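Local coordinates for translation initiation factor eif-2b-like protein (Chaetomium thermophilum, PDB 4ZEO) that probably acts in translation initiation as the delta subunit of eIF2B, the decameric guanine nucleotide exchange factor for eIF2, at residues Asp154-Ala167 with Asn210-Met222. Residues are numbered along the deposited sequence; the frame is centred on the assembly and turned at random.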
# COMPACT_ATOMS: atom_id res chain seq x y z
N ASP A 154 1.97 4.58 -28.03
CA ASP A 154 0.54 4.59 -27.73
C ASP A 154 0.29 5.07 -26.29
O ASP A 154 -0.84 5.10 -25.81
CB ASP A 154 -0.05 3.18 -27.88
CG ASP A 154 -0.46 2.88 -29.29
OD1 ASP A 154 -0.90 3.80 -30.01
OD2 ASP A 154 -0.40 1.69 -29.67
N VAL A 155 1.37 5.36 -25.58
CA VAL A 155 1.28 5.73 -24.19
C VAL A 155 0.68 7.11 -24.01
O VAL A 155 1.15 8.08 -24.60
CB VAL A 155 2.66 5.66 -23.52
CG1 VAL A 155 2.58 6.01 -22.04
CG2 VAL A 155 3.23 4.25 -23.70
N HIS A 156 -0.36 7.20 -23.18
CA HIS A 156 -0.96 8.46 -22.84
C HIS A 156 0.05 9.30 -22.02
O HIS A 156 0.76 8.75 -21.18
CB HIS A 156 -2.24 8.21 -22.04
CG HIS A 156 -3.10 9.42 -21.85
ND1 HIS A 156 -2.81 10.41 -20.92
CD2 HIS A 156 -4.21 9.83 -22.49
CE1 HIS A 156 -3.73 11.35 -20.99
NE2 HIS A 156 -4.60 11.02 -21.94
N PRO A 157 0.10 10.62 -22.25
CA PRO A 157 1.08 11.41 -21.48
C PRO A 157 0.93 11.31 -19.95
O PRO A 157 1.93 11.34 -19.25
CB PRO A 157 0.84 12.85 -21.99
CG PRO A 157 -0.51 12.82 -22.61
CD PRO A 157 -0.60 11.46 -23.23
N ALA A 158 -0.30 11.18 -19.44
CA ALA A 158 -0.49 11.05 -18.01
C ALA A 158 0.19 9.78 -17.49
O ALA A 158 0.81 9.79 -16.43
CB ALA A 158 -1.97 11.05 -17.67
N VAL A 159 0.06 8.70 -18.25
CA VAL A 159 0.68 7.42 -17.90
C VAL A 159 2.21 7.49 -17.99
O VAL A 159 2.92 6.97 -17.15
CB VAL A 159 0.11 6.27 -18.82
CG1 VAL A 159 0.93 4.96 -18.68
CG2 VAL A 159 -1.39 6.05 -18.52
N LEU A 160 2.70 8.20 -19.00
CA LEU A 160 4.12 8.37 -19.21
C LEU A 160 4.79 9.04 -17.99
O LEU A 160 5.82 8.58 -17.49
CB LEU A 160 4.31 9.23 -20.45
CG LEU A 160 5.69 9.24 -21.06
CD1 LEU A 160 5.89 7.91 -21.78
CD2 LEU A 160 5.87 10.44 -21.99
N ALA A 161 4.16 10.11 -17.49
CA ALA A 161 4.65 10.83 -16.33
C ALA A 161 4.63 9.95 -15.08
O ALA A 161 5.60 9.94 -14.32
CB ALA A 161 3.83 12.09 -16.10
N VAL A 162 3.55 9.22 -14.87
CA VAL A 162 3.47 8.34 -13.70
C VAL A 162 4.53 7.23 -13.72
O VAL A 162 5.17 6.96 -12.71
CB VAL A 162 2.07 7.72 -13.55
CG1 VAL A 162 2.09 6.52 -12.61
CG2 VAL A 162 1.08 8.77 -13.08
N GLY A 163 4.73 6.60 -14.88
CA GLY A 163 5.73 5.56 -15.03
C GLY A 163 7.13 6.07 -14.80
O GLY A 163 7.97 5.42 -14.15
N GLN A 164 7.40 7.26 -15.32
CA GLN A 164 8.70 7.87 -15.10
C GLN A 164 8.92 8.05 -13.60
O GLN A 164 10.01 7.78 -13.09
CB GLN A 164 8.81 9.19 -15.84
CG GLN A 164 9.08 9.01 -17.32
CD GLN A 164 8.69 10.20 -18.14
OE1 GLN A 164 8.43 11.28 -17.61
NE2 GLN A 164 8.67 10.03 -19.45
N GLN A 165 7.87 8.46 -12.88
CA GLN A 165 7.96 8.62 -11.44
C GLN A 165 8.24 7.29 -10.74
O GLN A 165 8.99 7.25 -9.78
CB GLN A 165 6.68 9.23 -10.91
CG GLN A 165 6.44 10.62 -11.43
CD GLN A 165 5.07 11.13 -11.08
OE1 GLN A 165 4.52 10.80 -10.04
NE2 GLN A 165 4.51 11.92 -11.97
N MET A 166 7.65 6.21 -11.24
CA MET A 166 7.92 4.89 -10.68
C MET A 166 9.37 4.44 -10.92
O MET A 166 10.06 4.01 -10.00
CB MET A 166 6.93 3.86 -11.26
CG MET A 166 5.48 4.14 -10.86
SD MET A 166 4.39 2.79 -11.32
CE MET A 166 2.80 3.45 -10.89
N ALA A 167 9.84 4.58 -12.16
CA ALA A 167 11.19 4.20 -12.54
C ALA A 167 12.25 5.11 -11.91
O ALA A 167 13.37 4.69 -11.66
CB ALA A 167 11.32 4.21 -14.04
N ASN A 210 -3.99 -1.79 -22.54
CA ASN A 210 -2.85 -2.70 -22.44
C ASN A 210 -1.50 -2.03 -22.78
O ASN A 210 -0.52 -2.32 -22.11
CB ASN A 210 -3.06 -3.95 -23.32
CG ASN A 210 -3.93 -4.99 -22.65
OD1 ASN A 210 -4.44 -4.78 -21.54
ND2 ASN A 210 -4.16 -6.10 -23.34
N PRO A 211 -1.45 -1.14 -23.80
CA PRO A 211 -0.17 -0.43 -23.99
C PRO A 211 0.27 0.41 -22.78
O PRO A 211 1.48 0.50 -22.55
CB PRO A 211 -0.46 0.46 -25.20
CG PRO A 211 -1.44 -0.35 -25.98
CD PRO A 211 -2.36 -0.92 -24.94
N GLN A 212 -0.66 1.00 -22.04
CA GLN A 212 -0.31 1.73 -20.81
C GLN A 212 0.25 0.77 -19.75
O GLN A 212 1.24 1.05 -19.10
CB GLN A 212 -1.52 2.49 -20.23
CG GLN A 212 -2.45 3.10 -21.25
CD GLN A 212 -1.78 4.08 -22.19
OE1 GLN A 212 -0.82 4.77 -21.83
NE2 GLN A 212 -2.26 4.11 -23.44
N ILE A 213 -0.39 -0.37 -19.58
CA ILE A 213 0.07 -1.38 -18.62
C ILE A 213 1.47 -1.89 -18.98
O ILE A 213 2.32 -2.05 -18.12
CB ILE A 213 -0.90 -2.56 -18.55
CG1 ILE A 213 -2.30 -2.04 -18.18
CG2 ILE A 213 -0.43 -3.61 -17.54
CD1 ILE A 213 -3.35 -3.11 -18.11
N GLU A 214 1.69 -2.13 -20.26
CA GLU A 214 2.97 -2.63 -20.72
C GLU A 214 4.06 -1.61 -20.46
O GLU A 214 5.17 -1.96 -20.06
CB GLU A 214 2.94 -2.97 -22.22
CG GLU A 214 2.32 -4.32 -22.55
CD GLU A 214 2.19 -4.58 -24.05
OE1 GLU A 214 1.15 -5.14 -24.47
OE2 GLU A 214 3.14 -4.26 -24.80
N TYR A 215 3.73 -0.34 -20.67
CA TYR A 215 4.69 0.69 -20.41
C TYR A 215 5.04 0.78 -18.93
O TYR A 215 6.22 0.90 -18.56
CB TYR A 215 4.17 2.03 -20.91
CG TYR A 215 5.03 3.16 -20.47
CD1 TYR A 215 6.25 3.41 -21.09
CD2 TYR A 215 4.66 3.97 -19.40
CE1 TYR A 215 7.06 4.44 -20.67
CE2 TYR A 215 5.48 5.00 -18.98
CZ TYR A 215 6.67 5.23 -19.61
OH TYR A 215 7.48 6.26 -19.19
N LEU A 216 4.02 0.74 -18.08
CA LEU A 216 4.23 0.83 -16.64
C LEU A 216 5.06 -0.34 -16.10
O LEU A 216 5.89 -0.18 -15.18
CB LEU A 216 2.89 0.91 -15.90
CG LEU A 216 2.17 2.25 -16.07
CD1 LEU A 216 0.77 2.21 -15.49
CD2 LEU A 216 3.01 3.37 -15.47
N THR A 217 4.81 -1.52 -16.67
CA THR A 217 5.53 -2.74 -16.31
C THR A 217 6.99 -2.63 -16.67
O THR A 217 7.85 -3.17 -16.00
CB THR A 217 4.93 -3.98 -17.00
OG1 THR A 217 3.56 -4.11 -16.61
CG2 THR A 217 5.67 -5.23 -16.59
N GLU A 218 7.26 -1.96 -17.78
CA GLU A 218 8.62 -1.72 -18.23
C GLU A 218 9.37 -0.79 -17.27
O GLU A 218 10.54 -1.02 -17.00
CB GLU A 218 8.61 -1.14 -19.65
CG GLU A 218 8.46 -2.21 -20.74
CD GLU A 218 7.80 -1.72 -22.04
OE1 GLU A 218 7.72 -0.49 -22.30
OE2 GLU A 218 7.39 -2.59 -22.83
N CYS A 219 8.68 0.24 -16.77
CA CYS A 219 9.24 1.19 -15.79
C CYS A 219 9.59 0.52 -14.48
O CYS A 219 10.62 0.81 -13.89
CB CYS A 219 8.27 2.34 -15.51
SG CYS A 219 7.95 3.39 -16.91
N ARG A 220 8.69 -0.33 -14.01
CA ARG A 220 8.93 -1.12 -12.81
C ARG A 220 7.96 -2.29 -12.77
O ARG A 220 6.80 -2.14 -13.14
CB ARG A 220 8.77 -0.25 -11.56
CG ARG A 220 9.15 -0.95 -10.27
CD ARG A 220 9.00 -0.06 -9.06
NE ARG A 220 9.14 -0.85 -7.84
CZ ARG A 220 9.05 -0.36 -6.61
NH1 ARG A 220 8.81 0.93 -6.41
NH2 ARG A 220 9.18 -1.18 -5.57
N PRO A 221 8.42 -3.45 -12.28
CA PRO A 221 7.47 -4.54 -12.10
C PRO A 221 6.31 -4.08 -11.22
O PRO A 221 6.52 -3.39 -10.23
CB PRO A 221 8.32 -5.62 -11.42
CG PRO A 221 9.69 -5.38 -11.95
CD PRO A 221 9.80 -3.88 -11.97
N MET A 222 5.10 -4.40 -11.64
CA MET A 222 3.90 -3.94 -10.95
C MET A 222 3.68 -4.63 -9.61
O MET A 222 3.92 -5.83 -9.48
CB MET A 222 2.68 -4.13 -11.85
CG MET A 222 2.69 -3.28 -13.09
SD MET A 222 1.08 -3.26 -13.91
CE MET A 222 0.61 -4.98 -13.74
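The side-chain amide of Gln212 bonds the backbone of Asp154 and His156, and the ring of Tyr215 packs against Val155 and Leu160, where helix 157-167 meets helix 210-219 in the helical domain that precedes the Rossmann-like parallel sheet of the eIF2B alpha/beta/delta family. The two run nearly parallel, their axes 8.7 Å apart and crossing at -19°. The stronger polar bonds lie just before helix 157-167. With its chain bent at chi2 (-58°), Gln212 lays its amide along the backbone leading into this helix: NE2 donates to Asp154 O at 2.9 Å, and OE1 accepts from His156 N at 2.8 Å, the donor tilted 22° from the carbonyl plane. NE2 also bonds Val208 O, so three bonds fix the amide's rotation. His156 is itself the N-cap, its ND1 accepting from Ala158 N, while NE2 reaches Ser191 OG on helix 174-191. A leucine replacing Gln212 would probably leave His156 N and Asp154 O without these mates and free the lead-in to shift. Apolar contacts follow. Tyr215 is a knob among Val159, Leu160, Gly163 and Gln164; Val155 CG1 makes a CH-pi contact over one ring face, 4.2 Å from the centroid, and Cys219 SG lies over the opposite face. Gly163, with no side chain, brings its CA to 3.5 Å from Leu216 CD2. At the ring's far end, Tyr215 OH gives a weak hydrogen bond to Leu160 O at 3.3 Å.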